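Local atomic coordinates of ribonuclease S-3 (Pyrus pyrifolia, PDB entry 1IQQ), a protein that cleaves RNA as a pistil ribonuclease of the T2 family and takes part in gametophytic self-incompatibility, the rejection of a plant's own pollen. Residues A[71-74]-A[75-78]; A[97-100]-A[101-105]; A[134-137]-A[138-142]. All coordinates share one frame; numbering follows the deposited sequence.

Interaction 1 (A[71-74]-A[75-78]); sequences VFDR and TKNN
Asp73 and Thr75 form an Asx turn at the start of the short 3-10 segment that leads from the loop after helix 58-67 into helix 77-89, so this is a local contact round overlapping turns. OD1 of Asp73 takes two bonds from Thr75: the hydroxyl OG1 donates to it at 2.6 Å, and the backbone N of Thr75 donates to OD1 at 3.1 Å. Both donors come from the same face of the carboxylate, well above its plane, and together they fix how that group is turned. Asp73 holds its CG trans to its own nitrogen (chi1 -175°), which brings the carboxylate to the hydroxyl and N-H of Thr75. Thr75 in turn sets OG1 between its N and its carbonyl carbon (chi1 65°), facing back to meet it. Two successive main-chain turns follow: Lys76 N binds Asp73 O at 2.9 Å, and one residue on Asn77 N binds Arg74 O at 3.2 Å. Lys76 runs its aliphatic chain past the carboxylate at about a right angle, with CG 3.7 Å from Asp73 OD2. A bend at its last torsion leaves NZ 4.2 Å from that OD2, longer than a salt bridge but near enough that the opposite charges should attract. The amide of Asn77 lies against Arg74 O, with CG 3.2 Å from it, while its OD1 accepts from the backbone N of Asn70, an RNA-binding residue by similarity. Asp24 binds the backbone N of Arg74, while Phe72 and Val71 lean on helix 11-14. Asn77 touches Glu65 of helix 58-67, so the turn joins that helix to the N-terminus of helix 77-89.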
ATOM      1  N   VAL A  71       4.770   8.718   7.185  1.00 10.70           N
ATOM      2  CA  VAL A  71       3.744   9.484   7.852  1.00 11.32           C
ATOM      3  C   VAL A  71       4.039   9.818   9.307  1.00 10.51           C
ATOM      4  O   VAL A  71       3.435  10.763   9.839  1.00 14.24           O
ATOM      5  CB  VAL A  71       2.371   8.739   7.768  1.00 13.47           C
ATOM      6  CG1 VAL A  71       1.984   8.596   6.316  1.00 14.18           C
ATOM      7  CG2 VAL A  71       2.449   7.401   8.429  1.00 13.35           C
ATOM      8  N   PHE A  72       4.926   9.078   9.940  1.00 13.36           N
ATOM      9  CA  PHE A  72       5.248   9.330  11.355  1.00 12.89           C
ATOM     10  C   PHE A  72       6.214  10.506  11.510  1.00 16.37           C
ATOM     11  O   PHE A  72       6.104  11.273  12.507  1.00 14.79           O
ATOM     12  CB  PHE A  72       5.868   8.070  11.982  1.00 14.65           C
ATOM     13  CG  PHE A  72       4.905   6.913  11.998  1.00 17.56           C
ATOM     14  CD1 PHE A  72       3.987   6.797  13.043  1.00 19.63           C
ATOM     15  CD2 PHE A  72       4.865   6.011  10.967  1.00 24.48           C
ATOM     16  CE1 PHE A  72       3.027   5.797  13.060  1.00 22.85           C
ATOM     17  CE2 PHE A  72       3.886   4.975  10.956  1.00 21.59           C
ATOM     18  CZ  PHE A  72       2.971   4.885  12.010  1.00 21.42           C
ATOM     19  N   ASP A  73       7.122  10.694  10.553  1.00 13.00           N
ATOM     20  CA  ASP A  73       8.129  11.782  10.664  1.00 11.42           C
ATOM     21  C   ASP A  73       8.790  11.925   9.299  1.00 14.69           C
ATOM     22  O   ASP A  73       9.659  11.087   8.934  1.00 13.33           O
ATOM     23  CB  ASP A  73       9.147  11.415  11.737  1.00 14.77           C
ATOM     24  CG  ASP A  73      10.171  12.525  12.010  1.00 18.64           C
ATOM     25  OD1 ASP A  73      10.191  13.529  11.289  1.00 17.26           O
ATOM     26  OD2 ASP A  73      10.947  12.331  12.958  1.00 23.74           O
ATOM     27  N   ARG A  74       8.369  12.954   8.581  1.00 14.03           N
ATOM     28  CA  ARG A  74       8.900  13.194   7.245  1.00 13.82           C
ATOM     29  C   ARG A  74      10.418  13.473   7.222  1.00 16.67           C
ATOM     30  O   ARG A  74      11.066  13.334   6.176  1.00 16.53           O
ATOM     31  CB  ARG A  74       8.148  14.325   6.565  1.00 16.85           C
ATOM     32  CG  ARG A  74       8.409  15.721   7.142  1.00 19.87           C
ATOM     33  CD  ARG A  74       7.700  16.770   6.296  1.00 24.20           C
ATOM     34  NE  ARG A  74       7.912  16.457   4.885  1.00 36.98           N
ATOM     35  CZ  ARG A  74       7.127  16.843   3.876  1.00 41.45           C
ATOM     36  NH1 ARG A  74       6.033  17.596   4.090  1.00 45.60           N
ATOM     37  NH2 ARG A  74       7.422  16.442   2.644  1.00 37.58           N
ATOM     38  N   THR A  75      10.989  13.876   8.353  1.00 16.91           N
ATOM     39  CA  THR A  75      12.438  14.069   8.391  1.00 18.62           C
ATOM     40  C   THR A  75      13.198  12.746   8.290  1.00 19.03           C
ATOM     41  O   THR A  75      14.421  12.772   8.069  1.00 20.11           O
ATOM     42  CB  THR A  75      12.938  14.785   9.716  1.00 14.95           C
ATOM     43  OG1 THR A  75      12.701  13.996  10.864  1.00 21.82           O
ATOM     44  CG2 THR A  75      12.285  16.095   9.859  1.00 18.42           C
ATOM     45  N   LYS A  76      12.518  11.592   8.458  1.00 15.42           N
ATOM     46  CA  LYS A  76      13.144  10.270   8.379  1.00 16.11           C
ATOM     47  C   LYS A  76      12.859   9.625   7.003  1.00 13.31           C
ATOM     48  O   LYS A  76      13.139   8.431   6.831  1.00 16.89           O
ATOM     49  CB  LYS A  76      12.616   9.320   9.486  1.00 19.50           C
ATOM     50  CG  LYS A  76      12.792   9.799  10.964  1.00 23.75           C
ATOM     51  CD  LYS A  76      12.289   8.623  11.904  1.00 29.98           C
ATOM     52  CE  LYS A  76      12.388   8.893  13.417  1.00 33.22           C
ATOM     53  NZ  LYS A  76      13.772   9.351  13.866  1.00 33.39           N
ATOM     54  N   ASN A  77      12.301  10.380   6.080  1.00 11.83           N
ATOM     55  CA  ASN A  77      12.000   9.849   4.741  1.00 11.19           C
ATOM     56  C   ASN A  77      13.196   9.172   4.056  1.00 11.92           C
ATOM     57  O   ASN A  77      13.010   8.078   3.529  1.00  9.59           O
ATOM     58  CB  ASN A  77      11.503  10.925   3.762  1.00 10.08           C
ATOM     59  CG  ASN A  77       9.998  11.323   3.941  1.00 12.16           C
ATOM     60  OD1 ASN A  77       9.239  10.646   4.638  1.00 12.49           O
ATOM     61  ND2 ASN A  77       9.582  12.409   3.283  1.00 11.81           N
ATOM     62  N   ASN A  78      14.397   9.765   4.056  1.00 10.02           N
ATOM     63  CA  ASN A  78      15.469   9.097   3.265  1.00 11.80           C
ATOM     64  C   ASN A  78      15.889   7.738   3.759  1.00 13.57           C
ATOM     65  O   ASN A  78      15.991   6.804   2.956  1.00 11.64           O
ATOM     66  CB  ASN A  78      16.727   9.967   3.117  1.00 13.09           C
ATOM     67  CG  ASN A  78      16.561  11.101   2.139  1.00 13.31           C
ATOM     68  OD1 ASN A  78      15.792  11.047   1.152  1.00 15.80           O
ATOM     69  ND2 ASN A  78      17.379  12.148   2.360  1.00 15.95           N
TER

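Interaction 2 (A[97-100]-A[101-105]); sequences DNEN and HYFET
Asp97 lays its CB against the imidazole of His101, 3.6 Å from CD2, while NE2 of that ring donates to the backbone O of Thr95. The carboxylate turns the other way: OD2 of Asp97, through its anti lone pair, receives ND2 of Asn98 at 2.9 Å, nearly in the amide plane. Asn98 is the N-cap of helix 99-112. With chi1 at 64° its amide folds over the first turn, and OD1 accepts from His101 N at 2.9 Å, the N-H standing 52° above the amide plane. Asn98 O starts the regular helical bonding with Tyr102 N. A leucine in place of Asn98 would probably leave His101 N without its capping acceptor and Asp97 OD2 without its amide donor. Glu99 extends alongside Phe103 in the same direction, its CG 3.8 Å from CE2, the carboxylate turned 70° from the ring; OE2 goes on to a salt bridge with Arg56. Phe103 also meets the rings of Trp68 and Trp81. Asn100 accepts Glu104 N on its O at 2.8 Å, while ND2 of Asn100 donates to Lys55 O.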
ATOM      1  N   ASP A  97      14.631  -2.978 -11.866  1.00  8.62           N
ATOM      2  CA  ASP A  97      16.057  -3.011 -12.210  1.00  9.56           C
ATOM      3  C   ASP A  97      17.024  -2.490 -11.169  1.00 11.63           C
ATOM      4  O   ASP A  97      18.132  -2.978 -11.052  1.00  9.63           O
ATOM      5  CB  ASP A  97      16.244  -2.228 -13.502  1.00 10.77           C
ATOM      6  CG  ASP A  97      17.657  -2.355 -14.061  1.00 13.37           C
ATOM      7  OD1 ASP A  97      17.962  -3.394 -14.710  1.00 14.69           O
ATOM      8  OD2 ASP A  97      18.420  -1.397 -13.877  1.00 12.21           O
ATOM      9  N   ASN A  98      16.623  -1.442 -10.461  1.00  8.88           N
ATOM     10  CA  ASN A  98      17.559  -0.775  -9.564  1.00  8.21           C
ATOM     11  C   ASN A  98      16.709   0.105  -8.664  1.00  7.76           C
ATOM     12  O   ASN A  98      15.480   0.216  -8.849  1.00  8.96           O
ATOM     13  CB  ASN A  98      18.527   0.077 -10.441  1.00  9.88           C
ATOM     14  CG  ASN A  98      17.820   1.202 -11.203  1.00  9.35           C
ATOM     15  OD1 ASN A  98      17.407   2.225 -10.647  1.00  8.97           O
ATOM     16  ND2 ASN A  98      17.696   1.036 -12.524  1.00  9.74           N
ATOM     17  N   GLU A  99      17.350   0.739  -7.692  1.00  7.15           N
ATOM     18  CA  GLU A  99      16.611   1.554  -6.725  1.00  8.76           C
ATOM     19  C   GLU A  99      15.770   2.657  -7.326  1.00  9.60           C
ATOM     20  O   GLU A  99      14.637   2.907  -6.907  1.00  8.32           O
ATOM     21  CB  GLU A  99      17.622   2.144  -5.711  1.00  8.08           C
ATOM     22  CG  GLU A  99      17.001   3.049  -4.663  1.00 10.75           C
ATOM     23  CD  GLU A  99      17.990   3.526  -3.615  1.00 10.70           C
ATOM     24  OE1 GLU A  99      19.077   2.935  -3.439  1.00  9.90           O
ATOM     25  OE2 GLU A  99      17.633   4.515  -2.925  1.00 11.09           O
ATOM     26  N   ASN A 100      16.337   3.407  -8.251  1.00  9.02           N
ATOM     27  CA  ASN A 100      15.557   4.485  -8.867  1.00  9.50           C
ATOM     28  C   ASN A 100      14.352   3.884  -9.662  1.00  9.76           C
ATOM     29  O   ASN A 100      13.201   4.406  -9.573  1.00  9.93           O
ATOM     30  CB  ASN A 100      16.464   5.320  -9.815  1.00 10.71           C
ATOM     31  CG  ASN A 100      17.343   6.251  -9.046  1.00 11.85           C
ATOM     32  OD1 ASN A 100      16.865   7.002  -8.185  1.00 12.97           O
ATOM     33  ND2 ASN A 100      18.648   6.216  -9.337  1.00 11.04           N
ATOM     34  N   HIS A 101      14.583   2.792 -10.395  1.00  9.64           N
ATOM     35  CA  HIS A 101      13.523   2.164 -11.156  1.00  9.34           C
ATOM     36  C   HIS A 101      12.428   1.646 -10.244  1.00 11.26           C
ATOM     37  O   HIS A 101      11.250   1.693 -10.591  1.00  9.68           O
ATOM     38  CB  HIS A 101      14.136   1.038 -12.036  1.00 10.42           C
ATOM     39  CG  HIS A 101      13.136   0.314 -12.893  1.00  8.20           C
ATOM     40  ND1 HIS A 101      12.294   0.953 -13.789  1.00 13.43           N
ATOM     41  CD2 HIS A 101      12.911  -0.996 -13.017  1.00  7.89           C
ATOM     42  CE1 HIS A 101      11.583   0.033 -14.440  1.00  7.46           C
ATOM     43  NE2 HIS A 101      11.947  -1.153 -13.994  1.00 12.20           N
ATOM     44  N   TYR A 102      12.813   1.162  -9.071  1.00  8.97           N
ATOM     45  CA  TYR A 102      11.807   0.702  -8.109  1.00  6.92           C
ATOM     46  C   TYR A 102      10.843   1.828  -7.718  1.00  8.13           C
ATOM     47  O   TYR A 102       9.597   1.655  -7.770  1.00  6.77           O
ATOM     48  CB  TYR A 102      12.533   0.228  -6.830  1.00  5.52           C
ATOM     49  CG  TYR A 102      11.667  -0.237  -5.712  1.00  7.21           C
ATOM     50  CD1 TYR A 102      10.704  -1.261  -5.922  1.00  6.20           C
ATOM     51  CD2 TYR A 102      11.823   0.290  -4.395  1.00  6.93           C
ATOM     52  CE1 TYR A 102       9.908  -1.766  -4.850  1.00  7.79           C
ATOM     53  CE2 TYR A 102      11.062  -0.186  -3.356  1.00  6.86           C
ATOM     54  CZ  TYR A 102      10.093  -1.221  -3.560  1.00  8.10           C
ATOM     55  OH  TYR A 102       9.343  -1.717  -2.529  1.00  9.20           O
ATOM     56  N   PHE A 103      11.358   2.977  -7.354  1.00  8.54           N
ATOM     57  CA  PHE A 103      10.510   4.065  -6.960  1.00  6.69           C
ATOM     58  C   PHE A 103       9.782   4.657  -8.160  1.00  7.47           C
ATOM     59  O   PHE A 103       8.637   5.071  -8.024  1.00  7.39           O
ATOM     60  CB  PHE A 103      11.375   5.083  -6.215  1.00  6.69           C
ATOM     61  CG  PHE A 103      11.801   4.610  -4.852  1.00  7.21           C
ATOM     62  CD1 PHE A 103      10.868   4.281  -3.852  1.00  7.61           C
ATOM     63  CD2 PHE A 103      13.175   4.451  -4.554  1.00  7.15           C
ATOM     64  CE1 PHE A 103      11.324   3.791  -2.631  1.00  7.83           C
ATOM     65  CE2 PHE A 103      13.609   3.977  -3.328  1.00  7.39           C
ATOM     66  CZ  PHE A 103      12.678   3.633  -2.362  1.00  7.13           C
ATOM     67  N   GLU A 104      10.449   4.725  -9.313  1.00  8.40           N
ATOM     68  CA  GLU A 104       9.730   5.219 -10.516  1.00  9.55           C
ATOM     69  C   GLU A 104       8.603   4.272 -10.862  1.00 10.05           C
ATOM     70  O   GLU A 104       7.550   4.715 -11.327  1.00  9.77           O
ATOM     71  CB  GLU A 104      10.723   5.308 -11.688  1.00 10.69           C
ATOM     72  CG  GLU A 104      11.720   6.437 -11.532  1.00 11.98           C
ATOM     73  CD  GLU A 104      12.983   6.252 -12.375  1.00 23.56           C
ATOM     74  OE1 GLU A 104      13.079   5.255 -13.145  1.00 28.86           O
ATOM     75  OE2 GLU A 104      13.889   7.133 -12.224  1.00 31.64           O
ATOM     76  N   THR A 105       8.788   2.973 -10.644  1.00  7.89           N
ATOM     77  CA  THR A 105       7.738   1.985 -10.929  1.00  7.43           C
ATOM     78  C   THR A 105       6.537   2.216 -10.002  1.00  9.51           C
ATOM     79  O   THR A 105       5.382   2.168 -10.440  1.00  8.68           O
ATOM     80  CB  THR A 105       8.264   0.595 -10.713  1.00  9.55           C
ATOM     81  OG1 THR A 105       9.256   0.325 -11.742  1.00 11.88           O
ATOM     82  CG2 THR A 105       7.095  -0.440 -10.819  1.00 10.71           C
TER

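Interaction 3 (A[134-137]-A[138-142])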
ATOM      1  N   ALA A 134     -20.335  -1.035   4.594  1.00  7.26           N
ATOM      2  CA  ALA A 134     -20.275  -2.466   4.406  1.00  7.10           C
ATOM      3  C   ALA A 134     -18.972  -2.855   3.695  1.00  8.27           C
ATOM      4  O   ALA A 134     -18.536  -2.214   2.693  1.00  6.98           O
ATOM      5  CB  ALA A 134     -21.457  -2.952   3.563  1.00 12.26           C
ATOM      6  N   LEU A 135     -18.340  -3.935   4.125  1.00  6.53           N
ATOM      7  CA  LEU A 135     -17.096  -4.400   3.495  1.00  5.76           C
ATOM      8  C   LEU A 135     -17.281  -4.609   2.002  1.00  7.63           C
ATOM      9  O   LEU A 135     -16.371  -4.224   1.254  1.00  8.25           O
ATOM     10  CB  LEU A 135     -16.711  -5.741   4.088  1.00  7.59           C
ATOM     11  CG  LEU A 135     -15.557  -6.454   3.438  1.00  5.46           C
ATOM     12  CD1 LEU A 135     -14.289  -5.618   3.578  1.00  7.53           C
ATOM     13  CD2 LEU A 135     -15.356  -7.846   4.087  1.00  8.40           C
ATOM     14  N   LEU A 136     -18.406  -5.181   1.574  1.00  6.50           N
ATOM     15  CA  LEU A 136     -18.576  -5.497   0.143  1.00  6.96           C
ATOM     16  C   LEU A 136     -18.584  -4.247  -0.683  1.00  9.34           C
ATOM     17  O   LEU A 136     -18.169  -4.339  -1.817  1.00  8.78           O
ATOM     18  CB  LEU A 136     -19.886  -6.261  -0.101  1.00  9.08           C
ATOM     19  CG  LEU A 136     -20.047  -6.860  -1.489  1.00 10.44           C
ATOM     20  CD1 LEU A 136     -18.833  -7.700  -1.875  1.00 14.30           C
ATOM     21  CD2 LEU A 136     -21.307  -7.783  -1.386  1.00 13.85           C
ATOM     22  N   ASP A 137     -19.076  -3.121  -0.148  1.00  6.47           N
ATOM     23  CA  ASP A 137     -19.088  -1.901  -0.960  1.00  6.70           C
ATOM     24  C   ASP A 137     -17.652  -1.404  -1.158  1.00  8.70           C
ATOM     25  O   ASP A 137     -17.326  -0.925  -2.252  1.00  7.76           O
ATOM     26  CB  ASP A 137     -19.958  -0.820  -0.321  1.00  7.81           C
ATOM     27  CG  ASP A 137     -21.443  -1.165  -0.348  1.00 13.07           C
ATOM     28  OD1 ASP A 137     -21.865  -1.888  -1.265  1.00 14.41           O
ATOM     29  OD2 ASP A 137     -22.170  -0.699   0.553  1.00 12.31           O
ATOM     30  N   ILE A 138     -16.783  -1.508  -0.148  1.00  7.51           N
ATOM     31  CA  ILE A 138     -15.403  -1.098  -0.328  1.00  6.63           C
ATOM     32  C   ILE A 138     -14.736  -2.051  -1.344  1.00  8.22           C
ATOM     33  O   ILE A 138     -14.028  -1.596  -2.242  1.00  5.85           O
ATOM     34  CB  ILE A 138     -14.681  -1.197   1.045  1.00  6.54           C
ATOM     35  CG1 ILE A 138     -15.315  -0.181   1.994  1.00  8.04           C
ATOM     36  CG2 ILE A 138     -13.169  -0.813   0.822  1.00  8.77           C
ATOM     37  CD1 ILE A 138     -14.920  -0.323   3.456  1.00  9.04           C
ATOM     38  N   GLU A 139     -14.877  -3.379  -1.166  1.00  5.50           N
ATOM     39  CA  GLU A 139     -14.348  -4.354  -2.084  1.00  3.61           C
ATOM     40  C   GLU A 139     -14.857  -4.172  -3.510  1.00  7.00           C
ATOM     41  O   GLU A 139     -14.006  -4.199  -4.437  1.00  7.12           O
ATOM     42  CB  GLU A 139     -14.610  -5.808  -1.612  1.00  7.02           C
ATOM     43  CG  GLU A 139     -13.903  -6.116  -0.224  1.00  8.24           C
ATOM     44  CD  GLU A 139     -14.259  -7.505   0.286  1.00 11.31           C
ATOM     45  OE1 GLU A 139     -15.426  -7.903   0.119  1.00 11.62           O
ATOM     46  OE2 GLU A 139     -13.353  -8.175   0.849  1.00  9.48           O
ATOM     47  N   ASN A 140     -16.142  -3.935  -3.671  1.00  5.38           N
ATOM     48  CA  ASN A 140     -16.695  -3.752  -5.039  1.00  5.81           C
ATOM     49  C   ASN A 140     -16.042  -2.537  -5.667  1.00  6.50           C
ATOM     50  O   ASN A 140     -15.681  -2.594  -6.860  1.00  7.15           O
ATOM     51  CB  ASN A 140     -18.199  -3.462  -5.056  1.00  7.60           C
ATOM     52  CG  ASN A 140     -19.059  -4.665  -4.839  1.00  8.33           C
ATOM     53  OD1 ASN A 140     -18.628  -5.773  -4.996  1.00 10.04           O
ATOM     54  ND2 ASN A 140     -20.355  -4.394  -4.489  1.00  9.48           N
ATOM     55  N   ALA A 141     -15.855  -1.456  -4.927  1.00  6.91           N
ATOM     56  CA  ALA A 141     -15.242  -0.244  -5.476  1.00  6.31           C
ATOM     57  C   ALA A 141     -13.822  -0.524  -5.951  1.00  5.03           C
ATOM     58  O   ALA A 141     -13.418  -0.075  -7.082  1.00  6.15           O
ATOM     59  CB  ALA A 141     -15.224   0.857  -4.406  1.00  5.48           C
ATOM     60  N   ILE A 142     -13.028  -1.209  -5.153  1.00  5.10           N
ATOM     61  CA  ILE A 142     -11.672  -1.492  -5.592  1.00  5.69           C
ATOM     62  C   ILE A 142     -11.656  -2.437  -6.793  1.00  6.48           C
ATOM     63  O   ILE A 142     -10.949  -2.201  -7.759  1.00  6.23           O
ATOM     64  CB  ILE A 142     -10.832  -2.100  -4.415  1.00  6.94           C
ATOM     65  CG1 ILE A 142     -10.784  -1.131  -3.246  1.00  7.78           C
ATOM     66  CG2 ILE A 142      -9.406  -2.413  -4.899  1.00  6.95           C
ATOM     67  CD1 ILE A 142     -10.100   0.247  -3.599  1.00  8.34           C
TER
HETATM   68  O   HOH W   1     -21.206  -1.580  -3.870  1.00 11.43           O
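Leu135 swings its CG away from its own nitrogen (chi1 172°), whereas Glu139, one turn on, keeps CG beside the backbone N (chi1 -62°); the two chains therefore cross obliquely on the same flank of the helix. CG of Leu135 lies 3.6 Å from Glu139 CD, so the carboxylate itself lies against the leucine's branch point, with Glu139 CG a little farther off, by CD1. Beneath them, Glu139 N binds Leu135 O at 3.0 Å, almost straight. Leu136 repeats the pattern on the next position with Asn140: its CD1 comes to 3.7 Å from Asn140 OD1, and its CG lies close to both ends of the amide. The backbone bond from Asn140 N to Leu136 O measures 2.8 Å. The other end of that amide reaches a water, which accepts from Asn140 ND2 at 3.0 Å and donates to Asp137 OD1 at 2.7 Å, bridging two polar groups one turn apart on the exposed flank. Ala141 N binds Asp137 O in the following turn, while the first i to i+4 bond, Ile138 N to Ala134 O at 3.4 Å, is weak. Away from the polar flank, Ile138 sits on Leu153 and Ile167 of strands 152-158 and 161-171, and Leu135 also touches Leu153. Ala141 and Ile142 pack against helix 117-123. This is the pattern of an amphipathic helix, with one flank laid on the central sheet of the T2 ribonuclease fold and the other bearing charged and amide groups together with the exposed Leu136.

Interactions 1 and 2 both lie at helix N-termini, those of the successive helices 77-89 and 99-112. Their centres are 20 Å apart and their nearest atoms about 7 Å. Helix 77-89 carries the active-site residues Glu84, Lys87 and His88; the side chain of Tyr102 in interaction 2 is about 4 Å from those of both Glu84 and His88. Interaction 1 includes Val71, which by similarity probably binds RNA, and its Lys76 side chain is about 6 Å from that of Lys83, another such residue. Interaction 3 is about 31 Å from each of the others, centre to centre, on the opposite side of the chain's centre and away from the catalytic residues.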